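Acyl-CoA dehydrogenase (PDB 3OWA) probably oxidises acyl-CoA thioesters to their 2,3-enoyl forms, passing the electrons to a tightly bound FAD cofactor, as in other acyl-CoA dehydrogenases. Local coordinates at residues A[66-71]-A[146-151]; A[281-286]-A[312-317]; A[546-551]-A[565-570]. All coordinates share one frame; numbering follows the deposited sequence.

Interaction 1: residues A[66-71]-A[146-151]. With FAD (flavin-adenine dinucleotide), chain E.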
loop_
_atom_site.group_PDB
_atom_site.type_symbol
_atom_site.label_atom_id
_atom_site.label_comp_id
_atom_site.label_asym_id
_atom_site.label_seq_id
_atom_site.Cartn_x
_atom_site.Cartn_y
_atom_site.Cartn_z
ATOM N N ARG A 66 -10.477 25.989 16.622
ATOM C CA ARG A 66 -9.258 25.552 17.363
ATOM C C ARG A 66 -8.055 25.593 16.452
ATOM O O ARG A 66 -6.983 26.022 16.871
ATOM C CB ARG A 66 -9.439 24.148 17.914
ATOM C CG ARG A 66 -10.507 24.004 19.008
ATOM C CD ARG A 66 -10.673 22.525 19.297
ATOM N NE ARG A 66 -11.761 22.222 20.222
ATOM C CZ ARG A 66 -11.603 22.078 21.530
ATOM N NH1 ARG A 66 -10.397 22.229 22.059
ATOM N NH2 ARG A 66 -12.651 21.786 22.298
ATOM N N SER A 67 -8.215 25.183 15.188
ATOM C CA SER A 67 -7.105 25.291 14.218
ATOM C C SER A 67 -6.647 26.715 14.117
ATOM O O SER A 67 -5.436 26.993 14.158
ATOM C CB SER A 67 -7.579 24.912 12.789
ATOM O OG SER A 67 -8.063 23.592 12.794
ATOM N N VAL A 68 -7.611 27.633 13.972
ATOM C CA VAL A 68 -7.269 29.058 13.854
ATOM C C VAL A 68 -6.526 29.544 15.094
ATOM O O VAL A 68 -5.485 30.223 15.002
ATOM C CB VAL A 68 -8.527 29.928 13.585
ATOM C CG1 VAL A 68 -8.177 31.388 13.496
ATOM C CG2 VAL A 68 -9.200 29.481 12.255
ATOM N N ARG A 69 -7.053 29.212 16.264
ATOM C CA ARG A 69 -6.390 29.652 17.479
ATOM C C ARG A 69 -4.958 29.094 17.530
ATOM O O ARG A 69 -4.011 29.815 17.852
ATOM C CB ARG A 69 -7.181 29.241 18.733
ATOM C CG ARG A 69 -6.461 29.622 20.065
ATOM C CD ARG A 69 -7.328 29.435 21.318
ATOM N NE ARG A 69 -8.154 28.212 21.277
ATOM C CZ ARG A 69 -7.672 26.968 21.358
ATOM N NH1 ARG A 69 -8.514 25.947 21.298
ATOM N NH2 ARG A 69 -6.357 26.741 21.461
ATOM N N LEU A 70 -4.815 27.807 17.230
ATOM C CA LEU A 70 -3.486 27.175 17.239
ATOM C C LEU A 70 -2.541 27.752 16.204
ATOM O O LEU A 70 -1.342 27.885 16.468
ATOM C CB LEU A 70 -3.605 25.655 17.063
ATOM C CG LEU A 70 -4.243 25.004 18.301
ATOM C CD1 LEU A 70 -4.610 23.611 18.018
ATOM C CD2 LEU A 70 -3.261 25.078 19.515
ATOM N N LEU A 71 -3.063 28.055 15.019
ATOM C CA LEU A 71 -2.246 28.723 14.013
ATOM C C LEU A 71 -1.684 30.058 14.495
ATOM O O LEU A 71 -0.511 30.349 14.261
ATOM C CB LEU A 71 -3.002 28.911 12.701
ATOM C CG LEU A 71 -3.123 27.632 11.864
ATOM C CD1 LEU A 71 -4.116 27.886 10.750
ATOM C CD2 LEU A 71 -1.788 27.142 11.293
ATOM N N GLU A 146 -2.106 36.448 11.415
ATOM C CA GLU A 146 -3.228 37.414 11.507
ATOM C C GLU A 146 -4.173 37.270 10.307
ATOM O O GLU A 146 -5.374 37.387 10.449
ATOM C CB GLU A 146 -2.695 38.835 11.589
ATOM C CG GLU A 146 -3.639 39.806 12.269
ATOM C CD GLU A 146 -2.884 41.002 12.849
ATOM O OE1 GLU A 146 -1.794 40.791 13.459
ATOM O OE2 GLU A 146 -3.386 42.141 12.687
ATOM N N LYS A 147 -3.595 37.074 9.129
ATOM C CA LYS A 147 -4.321 36.555 7.987
ATOM C C LYS A 147 -3.807 35.137 7.763
ATOM O O LYS A 147 -2.670 34.830 8.159
ATOM C CB LYS A 147 -4.075 37.409 6.747
ATOM C CG LYS A 147 -4.918 38.689 6.718
ATOM C CD LYS A 147 -4.808 39.399 5.381
ATOM C CE LYS A 147 -5.678 40.653 5.378
ATOM N NZ LYS A 147 -6.306 40.807 4.060
ATOM N N LEU A 148 -4.649 34.291 7.159
ATOM C CA LEU A 148 -4.274 32.936 6.765
ATOM C C LEU A 148 -4.471 32.776 5.271
ATOM O O LEU A 148 -5.399 33.331 4.689
ATOM C CB LEU A 148 -5.124 31.917 7.541
ATOM C CG LEU A 148 -4.800 31.997 9.052
ATOM C CD1 LEU A 148 -5.826 31.176 9.852
ATOM C CD2 LEU A 148 -3.322 31.598 9.360
ATOM N N ALA A 149 -3.599 32.006 4.656
ATOM C CA ALA A 149 -3.608 31.861 3.181
ATOM C C ALA A 149 -4.016 30.454 2.663
ATOM O O ALA A 149 -3.896 29.423 3.372
ATOM C CB ALA A 149 -2.215 32.237 2.643
ATOM N N ALA A 150 -4.435 30.421 1.399
ATOM C CA ALA A 150 -4.760 29.188 0.699
ATOM C C ALA A 150 -4.345 29.398 -0.754
ATOM O O ALA A 150 -4.168 30.534 -1.226
ATOM C CB ALA A 150 -6.257 28.919 0.777
ATOM N N TYR A 151 -4.235 28.293 -1.482
ATOM C CA TYR A 151 -3.785 28.306 -2.870
ATOM C C TYR A 151 -4.843 27.610 -3.722
ATOM O O TYR A 151 -5.203 26.459 -3.448
ATOM C CB TYR A 151 -2.504 27.497 -2.916
ATOM C CG TYR A 151 -1.756 27.480 -4.226
ATOM C CD1 TYR A 151 -1.060 28.611 -4.668
ATOM C CD2 TYR A 151 -1.687 26.313 -5.002
ATOM C CE1 TYR A 151 -0.300 28.572 -5.858
ATOM C CE2 TYR A 151 -0.936 26.280 -6.205
ATOM C CZ TYR A 151 -0.254 27.424 -6.615
ATOM O OH TYR A 151 0.486 27.397 -7.786
HETATM P PA FAD E . -6.330 13.574 -12.434
HETATM O O1A FAD E . -7.714 13.437 -13.018
HETATM O O2A FAD E . -5.510 14.702 -12.946
HETATM O O5B FAD E . -5.527 12.222 -12.571
HETATM C C5B FAD E . -6.124 10.951 -12.496
HETATM C C4B FAD E . -5.112 9.859 -12.811
HETATM O O4B FAD E . -4.626 9.988 -14.156
HETATM C C3B FAD E . -3.909 9.945 -11.877
HETATM O O3B FAD E . -3.372 8.654 -11.595
HETATM C C2B FAD E . -2.910 10.668 -12.745
HETATM O O2B FAD E . -1.591 10.395 -12.382
HETATM C C1B FAD E . -3.221 10.103 -14.107
HETATM N N9A FAD E . -2.754 11.004 -15.164
HETATM C C8A FAD E . -3.128 12.305 -15.382
HETATM N N7A FAD E . -2.476 12.786 -16.455
HETATM C C5A FAD E . -1.704 11.802 -16.950
HETATM C C6A FAD E . -0.827 11.734 -18.062
HETATM N N6A FAD E . -0.707 12.755 -18.919
HETATM N N1A FAD E . -0.164 10.555 -18.292
HETATM C C2A FAD E . -0.354 9.455 -17.469
HETATM N N3A FAD E . -1.241 9.509 -16.399
HETATM C C4A FAD E . -1.888 10.667 -16.136
HETATM N N1 FAD E . -5.144 21.842 -5.344
HETATM C C2 FAD E . -4.849 23.167 -5.115
HETATM O O2 FAD E . -4.540 23.892 -6.036
HETATM N N3 FAD E . -4.890 23.719 -3.851
HETATM C C4 FAD E . -5.249 22.975 -2.773
HETATM O O4 FAD E . -5.251 23.522 -1.658
HETATM C C4X FAD E . -5.544 21.624 -2.983
HETATM N N5 FAD E . -5.945 20.853 -1.910
HETATM C C5X FAD E . -6.306 19.527 -2.105
HETATM C C6 FAD E . -6.709 18.777 -0.995
HETATM C C7 FAD E . -7.102 17.456 -1.178
HETATM C C7M FAD E . -7.556 16.645 0.017
HETATM C C8 FAD E . -7.075 16.916 -2.483
HETATM C C8M FAD E . -7.460 15.506 -2.795
HETATM C C9 FAD E . -6.625 17.656 -3.572
HETATM C C9A FAD E . -6.243 18.965 -3.403
HETATM N N10 FAD E . -5.793 19.708 -4.483
HETATM C C10 FAD E . -5.495 21.050 -4.280
HETATM C "C1'" FAD E . -5.805 19.142 -5.896
HETATM C "C2'" FAD E . -4.836 17.974 -6.116
HETATM O "O2'" FAD E . -3.480 18.211 -5.811
HETATM C "C3'" FAD E . -5.247 17.077 -7.465
HETATM O "O3'" FAD E . -5.972 16.038 -6.907
HETATM C "C4'" FAD E . -4.233 16.630 -8.185
HETATM O "O4'" FAD E . -3.488 17.781 -8.577
HETATM C "C5'" FAD E . -4.467 15.632 -9.320
HETATM O "O5'" FAD E . -5.674 15.978 -9.948
HETATM P P FAD E . -6.919 15.011 -10.067
HETATM O O1P FAD E . -7.262 14.598 -8.654
HETATM O O2P FAD E . -8.025 15.713 -10.802
HETATM O O3P FAD E . -6.420 13.694 -10.813
#

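Interaction 2: residues A[281-286]-A[312-317]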
loop_
_atom_site.group_PDB
_atom_site.type_symbol
_atom_site.label_atom_id
_atom_site.label_comp_id
_atom_site.label_asym_id
_atom_site.label_seq_id
_atom_site.Cartn_x
_atom_site.Cartn_y
_atom_site.Cartn_z
ATOM N N LYS A 281 9.514 8.693 10.279
ATOM C CA LYS A 281 10.240 8.550 11.538
ATOM C C LYS A 281 9.302 8.300 12.699
ATOM O O LYS A 281 9.604 7.498 13.581
ATOM C CB LYS A 281 11.035 9.807 11.872
ATOM C CG LYS A 281 12.241 10.080 11.012
ATOM C CD LYS A 281 12.940 11.293 11.596
ATOM C CE LYS A 281 14.037 11.844 10.702
ATOM N NZ LYS A 281 14.649 13.046 11.378
ATOM N N ARG A 282 8.148 8.958 12.700
ATOM C CA ARG A 282 7.191 8.746 13.772
ATOM C C ARG A 282 6.595 7.315 13.708
ATOM O O ARG A 282 6.371 6.668 14.742
ATOM C CB ARG A 282 6.062 9.796 13.672
ATOM C CG ARG A 282 4.994 9.650 14.732
ATOM C CD ARG A 282 5.598 9.790 16.165
ATOM N NE ARG A 282 4.519 9.630 17.129
ATOM C CZ ARG A 282 4.694 9.526 18.442
ATOM N NH1 ARG A 282 3.630 9.366 19.234
ATOM N NH2 ARG A 282 5.926 9.563 18.959
ATOM N N ALA A 283 6.321 6.835 12.494
ATOM C CA ALA A 283 5.818 5.486 12.328
ATOM C C ALA A 283 6.847 4.459 12.846
ATOM O O ALA A 283 6.474 3.468 13.467
ATOM C CB ALA A 283 5.500 5.195 10.830
ATOM N N VAL A 284 8.127 4.675 12.553
ATOM C CA VAL A 284 9.152 3.773 13.070
ATOM C C VAL A 284 9.085 3.749 14.598
ATOM O O VAL A 284 9.059 2.689 15.212
ATOM C CB VAL A 284 10.553 4.148 12.579
ATOM C CG1 VAL A 284 11.653 3.351 13.393
ATOM C CG2 VAL A 284 10.719 3.834 11.064
ATOM N N GLU A 285 9.016 4.937 15.188
ATOM C CA GLU A 285 9.025 5.097 16.624
ATOM C C GLU A 285 7.858 4.406 17.326
ATOM O O GLU A 285 8.053 3.626 18.260
ATOM C CB GLU A 285 9.037 6.588 16.972
ATOM C CG GLU A 285 9.001 6.848 18.471
ATOM C CD GLU A 285 9.098 8.350 18.848
ATOM O OE1 GLU A 285 9.505 8.606 20.012
ATOM O OE2 GLU A 285 8.752 9.252 18.009
ATOM N N ILE A 286 6.638 4.676 16.875
ATOM C CA ILE A 286 5.483 4.053 17.514
ATOM C C ILE A 286 5.390 2.540 17.272
ATOM O O ILE A 286 4.910 1.810 18.122
ATOM C CB ILE A 286 4.158 4.784 17.226
ATOM C CG1 ILE A 286 3.735 4.582 15.778
ATOM C CG2 ILE A 286 4.319 6.254 17.567
ATOM C CD1 ILE A 286 2.516 5.455 15.401
ATOM N N ALA A 312 13.535 -2.924 10.319
ATOM C CA ALA A 312 14.776 -2.602 9.617
ATOM C C ALA A 312 14.541 -2.050 8.204
ATOM O O ALA A 312 15.266 -1.149 7.768
ATOM C CB ALA A 312 15.707 -3.843 9.570
ATOM N N ASN A 313 13.565 -2.602 7.481
ATOM C CA ASN A 313 13.240 -2.103 6.164
ATOM C C ASN A 313 12.712 -0.682 6.285
ATOM O O ASN A 313 13.115 0.207 5.543
ATOM C CB ASN A 313 12.181 -2.992 5.477
ATOM C CG ASN A 313 12.730 -4.333 5.030
ATOM O OD1 ASN A 313 13.928 -4.490 4.855
ATOM N ND2 ASN A 313 11.823 -5.315 4.825
HETATM N N MSE A 314 11.845 -0.469 7.268
HETATM C CA MSE A 314 11.231 0.840 7.488
HETATM C C MSE A 314 12.311 1.874 7.783
HETATM O O MSE A 314 12.299 2.959 7.192
HETATM C CB MSE A 314 10.246 0.791 8.642
HETATM C CG MSE A 314 8.988 -0.051 8.311
HETATM SE SE MSE A 314 8.118 -0.574 9.982
HETATM C CE MSE A 314 7.393 1.132 10.505
ATOM N N ALA A 315 13.229 1.513 8.678
ATOM C CA ALA A 315 14.279 2.442 9.114
ATOM C C ALA A 315 15.304 2.728 8.012
ATOM O O ALA A 315 15.782 3.845 7.897
ATOM C CB ALA A 315 14.943 1.928 10.318
ATOM N N ALA A 316 15.638 1.713 7.213
ATOM C CA ALA A 316 16.614 1.893 6.148
ATOM C C ALA A 316 16.093 2.765 5.012
ATOM O O ALA A 316 16.801 3.616 4.505
ATOM C CB ALA A 316 17.107 0.561 5.625
ATOM N N LYS A 317 14.862 2.518 4.584
ATOM C CA LYS A 317 14.180 3.445 3.664
ATOM C C LYS A 317 14.085 4.854 4.201
ATOM O O LYS A 317 14.328 5.795 3.465
ATOM C CB LYS A 317 12.776 2.915 3.333
ATOM C CG LYS A 317 12.814 1.587 2.565
ATOM C CD LYS A 317 11.357 1.118 2.392
ATOM C CE LYS A 317 11.271 -0.295 1.820
ATOM N NZ LYS A 317 11.788 -0.316 0.380
#

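Interaction 3: residues A[546-551]-A[565-570]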
loop_
_atom_site.group_PDB
_atom_site.type_symbol
_atom_site.label_atom_id
_atom_site.label_comp_id
_atom_site.label_asym_id
_atom_site.label_seq_id
_atom_site.Cartn_x
_atom_site.Cartn_y
_atom_site.Cartn_z
ATOM N N HIS A 546 14.580 -2.590 -13.593
ATOM C CA HIS A 546 14.036 -1.500 -14.420
ATOM C C HIS A 546 14.794 -1.376 -15.741
ATOM O O HIS A 546 14.185 -1.103 -16.774
ATOM C CB HIS A 546 14.079 -0.153 -13.688
ATOM C CG HIS A 546 13.068 -0.041 -12.590
ATOM N ND1 HIS A 546 11.745 -0.373 -12.771
ATOM C CD2 HIS A 546 13.182 0.367 -11.303
ATOM C CE1 HIS A 546 11.087 -0.178 -11.640
ATOM N NE2 HIS A 546 11.936 0.271 -10.733
ATOM N N ALA A 547 16.114 -1.547 -15.681
ATOM C CA ALA A 547 16.943 -1.459 -16.887
ATOM C C ALA A 547 16.648 -2.597 -17.848
ATOM O O ALA A 547 16.476 -2.361 -19.032
ATOM C CB ALA A 547 18.439 -1.411 -16.530
ATOM N N LYS A 548 16.583 -3.824 -17.332
ATOM C CA LYS A 548 16.236 -4.998 -18.140
ATOM C C LYS A 548 14.922 -4.825 -18.882
ATOM O O LYS A 548 14.863 -5.084 -20.081
ATOM C CB LYS A 548 16.131 -6.273 -17.284
ATOM C CG LYS A 548 17.463 -6.872 -16.892
ATOM C CD LYS A 548 17.288 -8.292 -16.336
ATOM C CE LYS A 548 18.544 -8.734 -15.559
ATOM N NZ LYS A 548 18.612 -10.225 -15.375
ATOM N N GLU A 549 13.873 -4.407 -18.164
ATOM C CA GLU A 549 12.557 -4.185 -18.777
ATOM C C GLU A 549 12.628 -3.137 -19.884
ATOM O O GLU A 549 12.022 -3.297 -20.947
ATOM C CB GLU A 549 11.481 -3.766 -17.740
ATOM C CG GLU A 549 10.081 -3.637 -18.384
ATOM C CD GLU A 549 8.965 -3.259 -17.399
ATOM O OE1 GLU A 549 8.940 -2.116 -16.906
ATOM O OE2 GLU A 549 8.088 -4.105 -17.131
ATOM N N THR A 550 13.379 -2.070 -19.637
ATOM C CA THR A 550 13.543 -1.031 -20.652
ATOM C C THR A 550 14.352 -1.511 -21.869
ATOM O O THR A 550 13.997 -1.187 -22.994
ATOM C CB THR A 550 14.158 0.216 -20.074
ATOM O OG1 THR A 550 13.364 0.645 -18.960
ATOM C CG2 THR A 550 14.173 1.320 -21.121
ATOM N N LEU A 551 15.427 -2.271 -21.644
ATOM C CA LEU A 551 16.247 -2.800 -22.768
ATOM C C LEU A 551 15.440 -3.742 -23.663
ATOM O O LEU A 551 15.499 -3.658 -24.882
ATOM C CB LEU A 551 17.542 -3.483 -22.265
ATOM C CG LEU A 551 18.631 -2.566 -21.684
ATOM C CD1 LEU A 551 19.812 -3.351 -21.066
ATOM C CD2 LEU A 551 19.135 -1.609 -22.745
ATOM N N SER A 565 24.330 -8.104 -21.961
ATOM C CA SER A 565 25.674 -8.445 -21.463
ATOM C C SER A 565 26.399 -7.216 -20.914
ATOM O O SER A 565 27.142 -7.317 -19.939
ATOM C CB SER A 565 26.550 -9.061 -22.570
ATOM O OG SER A 565 25.939 -10.218 -23.107
ATOM N N SER A 566 26.212 -6.069 -21.561
ATOM C CA SER A 566 26.744 -4.796 -21.023
ATOM C C SER A 566 26.142 -4.503 -19.630
ATOM O O SER A 566 26.848 -4.044 -18.724
ATOM C CB SER A 566 26.497 -3.619 -21.980
ATOM O OG SER A 566 27.200 -3.790 -23.209
ATOM N N LEU A 567 24.849 -4.794 -19.475
ATOM C CA LEU A 567 24.144 -4.583 -18.204
ATOM C C LEU A 567 24.647 -5.557 -17.139
ATOM O O LEU A 567 24.890 -5.155 -15.994
ATOM C CB LEU A 567 22.621 -4.692 -18.382
ATOM C CG LEU A 567 21.726 -4.589 -17.127
ATOM C CD1 LEU A 567 21.994 -3.297 -16.309
ATOM C CD2 LEU A 567 20.251 -4.706 -17.493
ATOM N N ARG A 568 24.826 -6.822 -17.532
ATOM C CA ARG A 568 25.403 -7.852 -16.656
ATOM C C ARG A 568 26.803 -7.460 -16.162
ATOM O O ARG A 568 27.122 -7.625 -14.983
ATOM C CB ARG A 568 25.428 -9.217 -17.361
ATOM C CG ARG A 568 25.482 -10.421 -16.422
ATOM C CD ARG A 568 26.887 -11.049 -16.341
ATOM N NE ARG A 568 27.440 -11.396 -17.657
ATOM C CZ ARG A 568 27.343 -12.594 -18.232
ATOM N NH1 ARG A 568 26.715 -13.593 -17.620
ATOM N NH2 ARG A 568 27.881 -12.794 -19.429
ATOM N N LYS A 569 27.615 -6.920 -17.066
ATOM C CA LYS A 569 28.934 -6.378 -16.727
ATOM C C LYS A 569 28.843 -5.213 -15.732
ATOM O O LYS A 569 29.691 -5.081 -14.847
ATOM C CB LYS A 569 29.683 -5.922 -17.992
ATOM C CG LYS A 569 30.313 -7.068 -18.799
ATOM C CD LYS A 569 30.996 -6.575 -20.070
ATOM C CE LYS A 569 31.255 -7.733 -21.040
ATOM N NZ LYS A 569 31.722 -7.250 -22.375
ATOM N N LEU A 570 27.817 -4.377 -15.878
ATOM C CA LEU A 570 27.648 -3.228 -15.000
ATOM C C LEU A 570 27.064 -3.637 -13.663
ATOM O O LEU A 570 27.168 -2.926 -12.681
ATOM C CB LEU A 570 26.770 -2.175 -15.665
ATOM C CG LEU A 570 27.478 -1.299 -16.696
ATOM C CD1 LEU A 570 26.462 -0.389 -17.315
ATOM C CD2 LEU A 570 28.629 -0.489 -16.086
#

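Interaction 1: residues A[66-71]-A[146-151]
L71 and L148 meet through the ends of their side chains, L71 CD1 lying 3.8 Å from L148 CD1 and 4.0 Å from L148 CD2, so that one methyl of the helix faces both methyls of the incoming chain. L148 points at helix 64-76 from the loop that leads into strand 149-152; with its CG beside the backbone N (chi1 -65°), the branched end is carried outward to the helix. Leucine suits both places, being long enough to span backbones that stay well apart. Toward the looser side V68 adds a distant touch, V68 CG1 to L148 CD1 at 4.3 Å, and R66 and R69 on the outer face of the helix pair with E55, where their charges can stay near solvent. At the far end of the strand the backbone serves the cofactor: FAD N3 donates to Y151 O over 2.8 Å, with an N-H...O angle of 149°, one of the bonds that hold the flavin ring. Around the leucines, F192 lies against V68 and L148, and F111 of helix 110-122 against L71; strand 149-152 runs parallel to strand 195-202, and the leucine contact thus ties helix 64-76 to the middle β-domain.

Interaction 2: residues A[281-286]-A[312-317]
V284 and the selenomethionine M314 pass alongside one another, pointing opposite ways, between two long helices of the C-terminal helical domain; the segments 281-286 and 312-317 are roughly antiparallel (154°), their axes 9.8 Å apart at closest approach. Along 312-317, A312 and N313 come first and face other partners: A312 packs on helix 578-592, and the N313 amide bonds to K582 and Y374. M314 then reaches across. Its CB sits 3.9 Å from V284 CG2, and beyond it the chain turns about its CG-SE bond (chi3 72°), which brings the terminal methyl round to the backbone of the facing helix, with M314 CE 3.9 Å from A283 O and 4.1 Å from V284 CA. A flexible, unbranched side chain suits this place, since it can follow the surface of the opposite helix. A283 beside it is small, and its CB is 4.5 Å from M314 CE. Between the two segments the CA atoms come nearest at V284 and A315, 6.6 Å apart; the short alanine lets the valine methyl V284 CG2 approach to 4.2 Å from A315 N. K317 closes the segment, turned to Y374 in a cation-pi contact. I589 of helix 578-592 covers V284 and A315, M397 of helix 393-401 borders A283, and Y374 and E378 of helix 358-383 lie against M314.

Interaction 3: residues A[546-551]-A[565-570]
An antiparallel helical hairpin, made by helices 526-554 and 557-571 near the C-terminus, is closed here mainly around L567, which is set against a turn and more of the facing helix. Its CG stands anti to the backbone N (chi1 176°), which sends the two methyls across the gap. L567 CD2 does most of the touching, lying 3.6 Å from K548 CG. The same methyl, L567 CD2, is 3.9 Å from A547 CB and 3.8 Å from L551 CD1. The two segments are 11.0 Å apart at their axes and run at 170°, a wide spacing that a long branched residue can bridge, with small A547 receiving its end. Two residues link the helices of this hairpin, which belongs to the second C-terminal helical region of the family. K548 crosses L567 at about a right angle, lending its aliphatic part to the contact while its extended chain leads the amine toward solvent. T550 OG1 donates to H546 O over 2.9 Å, and T550 N reaches that oxygen from the opposite face of its plane. L551 also meets L560, M563 and L564, and I470 and L477 of helix 458-482 pack on A547 and L551 respectively.

Overall arrangement
The three contacts follow one another along the chain, each closing before the next opens, and none touches another. Interaction 1 joins an N-terminal helix to the mixed sheet of the middle domain, interaction 2 pairs helices 257-293 and 305-336 of the first C-terminal helical region, and interaction 3 pairs two helices of the second. Centres lie 31 Å apart for interactions 1 and 2 and again for 2 and 3; interactions 1 and 3, 52 Å apart, lie on opposite sides of the chain's centre. Interactions 1 and 2 thus lie in the part of the fold that carries the flavin, whose site also draws on Q381, G385 and R294 of the second subunit, whereas interaction 3 belongs to helices farther out.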